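Local coordinates for protein WZI (Escherichia coli, PDB 2YNK) that is an outer membrane beta-barrel lectin that binds carbohydrate and underpins the assembly of the group 1 capsule, probably by holding capsular polysaccharide at the cell surface, at residues T72-T77 / Q88-D93; Q112-G117 / R126-G131; Q147-W152 / M166-G171. All coordinates share one frame; numbering follows the deposited sequence.

Interaction 1. Residues T72-T77 / Q88-D93. With D12 (dodecane), chain H; D12 (dodecane), chain I.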
# COMPACT_ATOMS: atom_id res chain seq x y z
N THR A 72 -14.36 -7.35 11.58
CA THR A 72 -14.33 -6.09 10.84
C THR A 72 -15.52 -6.01 9.89
O THR A 72 -16.04 -7.03 9.44
CB THR A 72 -13.03 -5.90 10.04
OG1 THR A 72 -12.92 -6.92 9.03
CG2 THR A 72 -11.80 -5.94 10.97
N GLY A 73 -15.94 -4.78 9.62
CA GLY A 73 -17.13 -4.51 8.84
C GLY A 73 -16.95 -3.24 8.04
O GLY A 73 -16.26 -2.30 8.47
N TYR A 74 -17.56 -3.22 6.85
CA TYR A 74 -17.60 -2.04 6.00
C TYR A 74 -18.96 -2.00 5.33
O TYR A 74 -19.47 -3.03 4.91
CB TYR A 74 -16.50 -2.11 4.96
CG TYR A 74 -16.51 -0.99 3.94
CD1 TYR A 74 -15.92 0.24 4.23
CD2 TYR A 74 -17.08 -1.15 2.68
CE1 TYR A 74 -15.91 1.27 3.30
CE2 TYR A 74 -17.07 -0.13 1.74
CZ TYR A 74 -16.49 1.08 2.06
OH TYR A 74 -16.47 2.11 1.15
N THR A 75 -19.55 -0.82 5.24
CA THR A 75 -20.79 -0.61 4.51
C THR A 75 -20.77 0.76 3.85
O THR A 75 -20.15 1.68 4.36
CB THR A 75 -22.01 -0.69 5.44
OG1 THR A 75 -23.20 -0.48 4.69
CG2 THR A 75 -21.93 0.36 6.55
N SER A 76 -21.45 0.89 2.71
CA SER A 76 -21.44 2.16 1.97
C SER A 76 -22.64 2.35 1.05
O SER A 76 -23.37 1.41 0.73
CB SER A 76 -20.16 2.26 1.15
OG SER A 76 -20.05 1.18 0.25
N THR A 77 -22.82 3.59 0.62
CA THR A 77 -23.88 3.93 -0.29
C THR A 77 -23.46 3.55 -1.71
O THR A 77 -24.29 3.16 -2.52
CB THR A 77 -24.22 5.43 -0.22
OG1 THR A 77 -23.07 6.20 -0.56
CG2 THR A 77 -24.68 5.81 1.17
N GLN A 88 -6.95 1.84 1.61
CA GLN A 88 -8.32 2.38 1.55
C GLN A 88 -9.22 1.90 0.37
O GLN A 88 -10.35 2.36 0.27
CB GLN A 88 -8.25 3.91 1.61
CG GLN A 88 -7.86 4.44 2.98
CD GLN A 88 -7.15 5.79 2.91
OE1 GLN A 88 -7.79 6.83 2.78
NE2 GLN A 88 -5.82 5.77 3.01
N THR A 89 -8.76 0.97 -0.47
CA THR A 89 -9.60 0.42 -1.55
C THR A 89 -10.37 -0.80 -1.05
O THR A 89 -9.80 -1.87 -0.87
CB THR A 89 -8.79 -0.00 -2.82
OG1 THR A 89 -8.11 1.12 -3.41
CG2 THR A 89 -9.71 -0.61 -3.88
N GLN A 90 -11.67 -0.63 -0.81
CA GLN A 90 -12.54 -1.76 -0.47
C GLN A 90 -13.07 -2.47 -1.74
O GLN A 90 -13.42 -1.81 -2.72
CB GLN A 90 -13.70 -1.28 0.38
CG GLN A 90 -13.29 -0.92 1.80
CD GLN A 90 -13.26 -2.10 2.76
OE1 GLN A 90 -13.67 -3.23 2.44
NE2 GLN A 90 -12.78 -1.84 3.98
N PRO A 91 -13.11 -3.81 -1.73
CA PRO A 91 -13.48 -4.57 -2.92
C PRO A 91 -14.99 -4.75 -3.13
O PRO A 91 -15.41 -5.29 -4.15
CB PRO A 91 -12.84 -5.93 -2.64
CG PRO A 91 -12.99 -6.08 -1.17
CD PRO A 91 -12.76 -4.71 -0.62
N ALA A 92 -15.79 -4.32 -2.16
CA ALA A 92 -17.24 -4.44 -2.28
C ALA A 92 -17.92 -3.37 -1.44
O ALA A 92 -17.31 -2.84 -0.50
CB ALA A 92 -17.68 -5.81 -1.83
N ASP A 93 -19.16 -3.05 -1.80
CA ASP A 93 -19.93 -2.02 -1.10
C ASP A 93 -20.22 -2.36 0.36
O ASP A 93 -20.35 -1.47 1.20
CB ASP A 93 -21.26 -1.76 -1.82
CG ASP A 93 -21.07 -1.10 -3.18
OD1 ASP A 93 -20.09 -0.34 -3.35
OD2 ASP A 93 -21.93 -1.33 -4.07
C1 D12 H . -21.65 10.58 7.41
C2 D12 H . -21.27 9.10 7.39
C3 D12 H . -22.47 8.16 7.22
C4 D12 H . -22.05 6.76 6.78
C5 D12 H . -23.24 5.81 6.61
C6 D12 H . -23.28 5.08 5.26
C7 D12 H . -24.14 3.82 5.35
C8 D12 H . -24.81 3.46 4.03
C9 D12 H . -25.09 1.96 3.90
C10 D12 H . -26.29 1.66 3.01
C11 D12 H . -26.45 0.17 2.71
C12 D12 H . -27.89 -0.25 2.87
C1 D12 I . -21.11 -0.26 10.38
C2 D12 I . -20.54 -1.49 9.70
C3 D12 I . -21.63 -2.52 9.42
C4 D12 I . -21.24 -3.48 8.29
C5 D12 I . -22.41 -4.36 7.86
C6 D12 I . -22.21 -4.99 6.48
C7 D12 I . -22.68 -6.45 6.43
C8 D12 I . -22.77 -6.98 5.00
C9 D12 I . -22.81 -8.51 4.97
C10 D12 I . -22.74 -9.06 3.54
C11 D12 I . -24.13 -9.45 3.01
C12 D12 I . -24.58 -10.79 3.54

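Interaction 2. Residues Q112-G117 / R126-G131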
# COMPACT_ATOMS: atom_id res chain seq x y z
N GLN A 112 -8.24 -15.44 7.91
CA GLN A 112 -9.23 -14.41 7.63
C GLN A 112 -10.32 -14.94 6.69
O GLN A 112 -10.03 -15.53 5.65
CB GLN A 112 -8.52 -13.20 7.02
CG GLN A 112 -9.42 -12.05 6.60
CD GLN A 112 -9.98 -11.30 7.78
OE1 GLN A 112 -9.23 -10.73 8.57
NE2 GLN A 112 -11.30 -11.29 7.89
N GLY A 113 -11.58 -14.73 7.07
CA GLY A 113 -12.71 -15.02 6.21
C GLY A 113 -13.47 -13.73 5.95
O GLY A 113 -13.61 -12.91 6.85
N ASN A 114 -13.93 -13.55 4.71
CA ASN A 114 -14.75 -12.40 4.33
C ASN A 114 -16.00 -12.84 3.55
O ASN A 114 -15.95 -13.74 2.71
CB ASN A 114 -13.96 -11.44 3.43
CG ASN A 114 -12.61 -11.08 3.99
OD1 ASN A 114 -12.51 -10.47 5.05
ND2 ASN A 114 -11.56 -11.43 3.26
N VAL A 115 -17.12 -12.17 3.83
CA VAL A 115 -18.34 -12.29 3.05
C VAL A 115 -18.71 -10.90 2.56
O VAL A 115 -18.52 -9.91 3.27
CB VAL A 115 -19.49 -12.87 3.87
CG1 VAL A 115 -19.96 -11.86 4.90
CG2 VAL A 115 -20.64 -13.26 2.95
N GLU A 116 -19.26 -10.83 1.34
CA GLU A 116 -19.43 -9.56 0.64
C GLU A 116 -20.81 -9.33 0.02
O GLU A 116 -21.53 -10.27 -0.30
CB GLU A 116 -18.37 -9.44 -0.45
CG GLU A 116 -17.04 -8.97 0.08
CD GLU A 116 -15.89 -9.27 -0.87
OE1 GLU A 116 -16.17 -9.61 -2.06
OE2 GLU A 116 -14.72 -9.15 -0.41
N GLY A 117 -21.15 -8.06 -0.16
CA GLY A 117 -22.40 -7.64 -0.72
C GLY A 117 -22.18 -6.46 -1.65
O GLY A 117 -21.57 -5.48 -1.27
N ARG A 126 -18.98 -14.70 -3.21
CA ARG A 126 -19.06 -13.61 -2.25
C ARG A 126 -18.28 -13.91 -0.96
O ARG A 126 -18.18 -13.05 -0.10
CB ARG A 126 -20.51 -13.26 -1.93
CG ARG A 126 -21.29 -14.31 -1.16
CD ARG A 126 -22.77 -14.18 -1.49
NE ARG A 126 -23.62 -15.06 -0.69
CZ ARG A 126 -24.20 -14.73 0.46
NH1 ARG A 126 -24.04 -13.52 0.99
NH2 ARG A 126 -24.96 -15.62 1.09
N PHE A 127 -17.77 -15.13 -0.85
CA PHE A 127 -16.93 -15.55 0.26
C PHE A 127 -15.49 -15.59 -0.20
O PHE A 127 -15.22 -16.08 -1.31
CB PHE A 127 -17.30 -16.96 0.71
CG PHE A 127 -18.59 -17.05 1.46
CD1 PHE A 127 -18.63 -16.76 2.83
CD2 PHE A 127 -19.75 -17.46 0.83
CE1 PHE A 127 -19.81 -16.87 3.53
CE2 PHE A 127 -20.94 -17.57 1.52
CZ PHE A 127 -20.98 -17.27 2.87
N ASN A 128 -14.57 -15.13 0.65
CA ASN A 128 -13.14 -15.24 0.33
C ASN A 128 -12.21 -15.17 1.55
O ASN A 128 -12.62 -14.81 2.66
CB ASN A 128 -12.74 -14.19 -0.69
CG ASN A 128 -12.55 -12.84 -0.08
OD1 ASN A 128 -11.46 -12.53 0.37
ND2 ASN A 128 -13.59 -12.02 -0.05
N ALA A 129 -10.95 -15.52 1.32
CA ALA A 129 -9.96 -15.56 2.38
C ALA A 129 -8.83 -14.56 2.12
O ALA A 129 -7.66 -14.89 2.31
CB ALA A 129 -9.41 -16.97 2.51
N ASN A 130 -9.19 -13.34 1.68
CA ASN A 130 -8.21 -12.28 1.41
C ASN A 130 -7.51 -11.83 2.72
O ASN A 130 -8.13 -11.70 3.78
CB ASN A 130 -8.87 -11.07 0.72
CG ASN A 130 -9.35 -11.38 -0.73
OD1 ASN A 130 -9.99 -10.54 -1.37
ND2 ASN A 130 -9.05 -12.58 -1.22
N GLY A 131 -6.21 -11.62 2.64
CA GLY A 131 -5.45 -11.29 3.81
C GLY A 131 -4.98 -12.51 4.58
O GLY A 131 -4.06 -12.40 5.38

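Interaction 3. Residues Q147-W152 / M166-G171. With OCT (N-octane), chain B.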
# COMPACT_ATOMS: atom_id res chain seq x y z
N GLN A 147 -2.80 -14.93 0.96
CA GLN A 147 -3.18 -13.82 0.10
C GLN A 147 -2.84 -12.55 0.83
O GLN A 147 -3.72 -11.91 1.42
CB GLN A 147 -4.68 -13.87 -0.23
CG GLN A 147 -5.03 -14.99 -1.18
CD GLN A 147 -6.49 -15.05 -1.56
OE1 GLN A 147 -7.36 -14.53 -0.86
NE2 GLN A 147 -6.77 -15.70 -2.68
N VAL A 148 -1.55 -12.19 0.79
CA VAL A 148 -1.06 -11.02 1.52
C VAL A 148 -0.93 -9.81 0.60
O VAL A 148 -0.22 -9.87 -0.40
CB VAL A 148 0.31 -11.27 2.19
CG1 VAL A 148 0.81 -10.01 2.89
CG2 VAL A 148 0.21 -12.43 3.17
N PRO A 149 -1.61 -8.69 0.94
CA PRO A 149 -1.39 -7.46 0.19
C PRO A 149 -0.01 -6.86 0.45
O PRO A 149 0.56 -7.02 1.56
CB PRO A 149 -2.48 -6.52 0.72
CG PRO A 149 -2.78 -7.02 2.08
CD PRO A 149 -2.63 -8.51 1.99
N GLN A 150 0.50 -6.15 -0.56
CA GLN A 150 1.78 -5.45 -0.45
C GLN A 150 1.60 -3.96 -0.70
O GLN A 150 0.51 -3.50 -1.12
CB GLN A 150 2.78 -5.99 -1.47
CG GLN A 150 3.25 -7.42 -1.22
CD GLN A 150 3.63 -8.12 -2.51
OE1 GLN A 150 2.80 -8.33 -3.40
NE2 GLN A 150 4.90 -8.51 -2.61
N TRP A 151 2.67 -3.21 -0.43
CA TRP A 151 2.80 -1.84 -0.91
C TRP A 151 4.22 -1.56 -1.20
O TRP A 151 5.07 -1.68 -0.31
CB TRP A 151 2.28 -0.85 0.11
CG TRP A 151 2.21 0.57 -0.38
CD1 TRP A 151 3.20 1.53 -0.35
CD2 TRP A 151 1.05 1.24 -0.98
NE1 TRP A 151 2.75 2.72 -0.86
CE2 TRP A 151 1.46 2.61 -1.26
CE3 TRP A 151 -0.25 0.85 -1.29
CZ2 TRP A 151 0.60 3.53 -1.82
CZ3 TRP A 151 -1.11 1.79 -1.85
CH2 TRP A 151 -0.69 3.10 -2.11
N TRP A 152 4.51 -1.18 -2.44
CA TRP A 152 5.88 -0.90 -2.87
C TRP A 152 6.10 0.56 -3.19
O TRP A 152 5.75 1.04 -4.28
CB TRP A 152 6.25 -1.77 -4.05
CG TRP A 152 6.57 -3.19 -3.67
CD1 TRP A 152 6.37 -3.82 -2.45
CD2 TRP A 152 7.14 -4.21 -4.54
NE1 TRP A 152 6.78 -5.12 -2.50
CE2 TRP A 152 7.27 -5.42 -3.72
CE3 TRP A 152 7.54 -4.26 -5.86
CZ2 TRP A 152 7.78 -6.59 -4.22
CZ3 TRP A 152 8.07 -5.44 -6.36
CH2 TRP A 152 8.18 -6.58 -5.56
N MSE A 166 -7.01 -3.72 -5.49
CA MSE A 166 -7.14 -5.00 -6.19
C MSE A 166 -7.11 -6.06 -5.13
O MSE A 166 -6.66 -5.83 -4.02
CB MSE A 166 -5.92 -5.21 -7.08
CG MSE A 166 -4.71 -4.62 -6.33
SE MSE A 166 -3.24 -5.89 -6.32
CE MSE A 166 -3.70 -6.80 -4.64
N ARG A 167 -7.58 -7.25 -5.47
CA ARG A 167 -7.66 -8.32 -4.49
C ARG A 167 -6.29 -8.94 -4.36
O ARG A 167 -5.65 -9.22 -5.38
CB ARG A 167 -8.71 -9.36 -4.88
CG ARG A 167 -10.08 -8.74 -5.05
CD ARG A 167 -11.14 -9.78 -5.36
NE ARG A 167 -11.99 -9.97 -4.20
CZ ARG A 167 -13.21 -9.47 -4.05
NH1 ARG A 167 -13.79 -8.76 -5.01
NH2 ARG A 167 -13.87 -9.70 -2.94
N PRO A 168 -5.83 -9.15 -3.12
CA PRO A 168 -4.50 -9.71 -2.91
C PRO A 168 -4.41 -11.11 -3.52
O PRO A 168 -5.42 -11.83 -3.54
CB PRO A 168 -4.35 -9.74 -1.39
CG PRO A 168 -5.75 -9.75 -0.86
CD PRO A 168 -6.55 -8.97 -1.85
N MSE A 169 -3.22 -11.48 -4.00
CA MSE A 169 -3.05 -12.70 -4.76
C MSE A 169 -2.42 -13.75 -3.92
O MSE A 169 -1.63 -13.46 -3.01
CB MSE A 169 -2.14 -12.47 -5.94
CG MSE A 169 -2.61 -11.29 -6.78
SE MSE A 169 -1.34 -11.03 -8.26
CE MSE A 169 0.05 -10.09 -7.21
N THR A 170 -2.74 -15.00 -4.24
CA THR A 170 -2.24 -16.15 -3.50
C THR A 170 -0.82 -16.45 -3.91
O THR A 170 -0.53 -16.59 -5.10
CB THR A 170 -3.12 -17.38 -3.72
OG1 THR A 170 -4.32 -17.22 -2.97
CG2 THR A 170 -2.41 -18.64 -3.28
N GLY A 171 0.06 -16.54 -2.91
CA GLY A 171 1.47 -16.77 -3.18
C GLY A 171 2.40 -16.81 -1.99
O GLY A 171 1.96 -16.81 -0.82
C1 OCT B . -3.37 -20.07 6.47
C2 OCT B . -3.33 -20.30 4.98
C3 OCT B . -4.31 -19.38 4.24
C4 OCT B . -4.28 -19.62 2.73
C5 OCT B . -5.47 -18.97 2.02
C6 OCT B . -5.31 -19.00 0.49
C7 OCT B . -6.42 -19.73 -0.26
C8 OCT B . -6.87 -19.02 -1.53
O HOH W 1 0.54 -13.38 -0.62

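Interaction 1. Residues T72-T77 / Q88-D93
The phenol ring of Y74 carries the side chain of Q90 flat on one face. Q90 CG sits over the middle of the ring, 3.6 Å from the Y74 ring centroid and only 4° off its normal, a CH-pi contact. Beyond it the amide runs back over the root of the tyrosine, Q90 CD 3.6 Å from Y74 CG, its plane stacked nearly parallel to the ring, 6° from it. A bend at chi2 of Q90 (-85°) folds the amide into this stack, while Q90 CB lies near the far end of the ring, at CE2 and CZ. The backbone oxygens of A92 and D93 approach the ring obliquely, A92 O lying 3.5 Å from Y74 CE2.

Toward the end of the strand, S76 OG donates to D93 O at 2.8 Å, in the carbonyl plane on a lone pair. T75 CA adds a CA-H...O contact to D93 O (3.4 Å), so this carbonyl is approached from both residues.

T75 and T77 turn their side chains from the loop to bound dodecanes. T75 OG1 is 3.2 Å from C9 of dodecane H. T75 CG2 lies 3.9 Å from C2 of dodecane I, consistent with a lipid-facing wall.

The contact lays the end of the loop 77-94 against strand 69-76 of the closed barrel. R120 ties it together, bridging D93 OD1 and bonding to Y74 OH, while N94 takes T75 OG1. Strand 69-76 pairs with strand 95-104 and with strand 444-454, where the barrel closes, and P91 and A92 of the loop pack on E116 of strand 107-116.

Interaction 2. Residues Q112-G117 / R126-G131
N114 N donates to N128 O at 2.7 Å, and N128 N returns a bond to N114 O at 2.8 Å. These two bonds make N114 and N128 a hydrogen-bonded pair of the antiparallel hairpin formed by strands 107-116 and 127-138 of the barrel wall. The next pair, V115 with F127, is non-hydrogen-bonded, and a weak bond from E116 N to R126 O follows beyond it.

The asparagine and glutamate side chains share one face of the hairpin. N114 ND2 points at N128 OD1, although the position of that oxygen is uncertain; the amide planes are turned 42° apart. N128 OD1 also appears to accept from N130 N, as in an Asx turn, where the regular pairing gives way. The other end of the amide, N128 ND2, reaches E116 OE2 in a weak bond of 3.1 Å. E116 has its firmer partner in R167, with a salt bridge through OE1, and N130 ND2 bonds to Q147 OE1; both tie this face to the loop after strand 141-145.

On the opposite face, V115 and F127 lie side by side. With V115 CG2 trans to the backbone N, the methyl comes over the F127 ring near its rim, in a CH-pi contact 4.1 Å from the centroid. R126, which lines a dodecane pocket, packs its CB 3.6 Å from E116 O.

Interaction 3. Residues Q147-W152 / M166-G171
Q147 NE2 donates to T170 OG1 at 2.9 Å, across the mouth of the long connection between neighbouring antiparallel barrel strands 141-145 and 170-176. The glutamine chain is extended: CG lies trans to the carbonyl carbon (chi1 -71°), and chi2 of -178° carries the amide straight on. T170 turns its hydroxyl beside its own backbone N (chi1 -75°), and T170 OG1 lies slightly out of the plane of the Q147 amide. N130 ND2 of strand 127-138 holds Q147 OE1, the amide's other end. The same amide nitrogen and hydroxyl border a bound n-octane, whose C8 is 3.5 Å from Q147 NE2 and 3.4 Å from T170 OG1.

Further in, the P168 ring turns toward 147-152 and packs alongside that of P149, P168 CB lying 3.6 Å from Q147 O and 4.0 Å from P149 CD. The chain then runs on to strand 151-152, in a small separate sheet with 29-30.

M169, a selenomethionine, turns its side chain away onto I213 but offers its carbonyl to the contact. Q147 CA approaches M169 O at 3.5 Å, and one water accepts from V148 N at 2.8 Å and donates to M169 O at 3.2 Å.

Overall arrangement
From the N terminus the three contacts come in series, none enclosing or crossing another. Interaction 1 closes the loop after strand 69-76, bringing 88-93 back to the strand before the chain enters strand 95-104. Interaction 2 closes the turn of the hairpin from 107-116 to 127-138. Interaction 3 closes the longer excursion between strands 141-145 and 170-176, and lies nearest the centre of the chain, about 9 Å away, against 17 and 19 Å for the centres of the others. E116 and N130 of interaction 2 join R167 and Q147 of interaction 3 by a salt bridge and a probable hydrogen bond, while P91 of interaction 1 packs on R167.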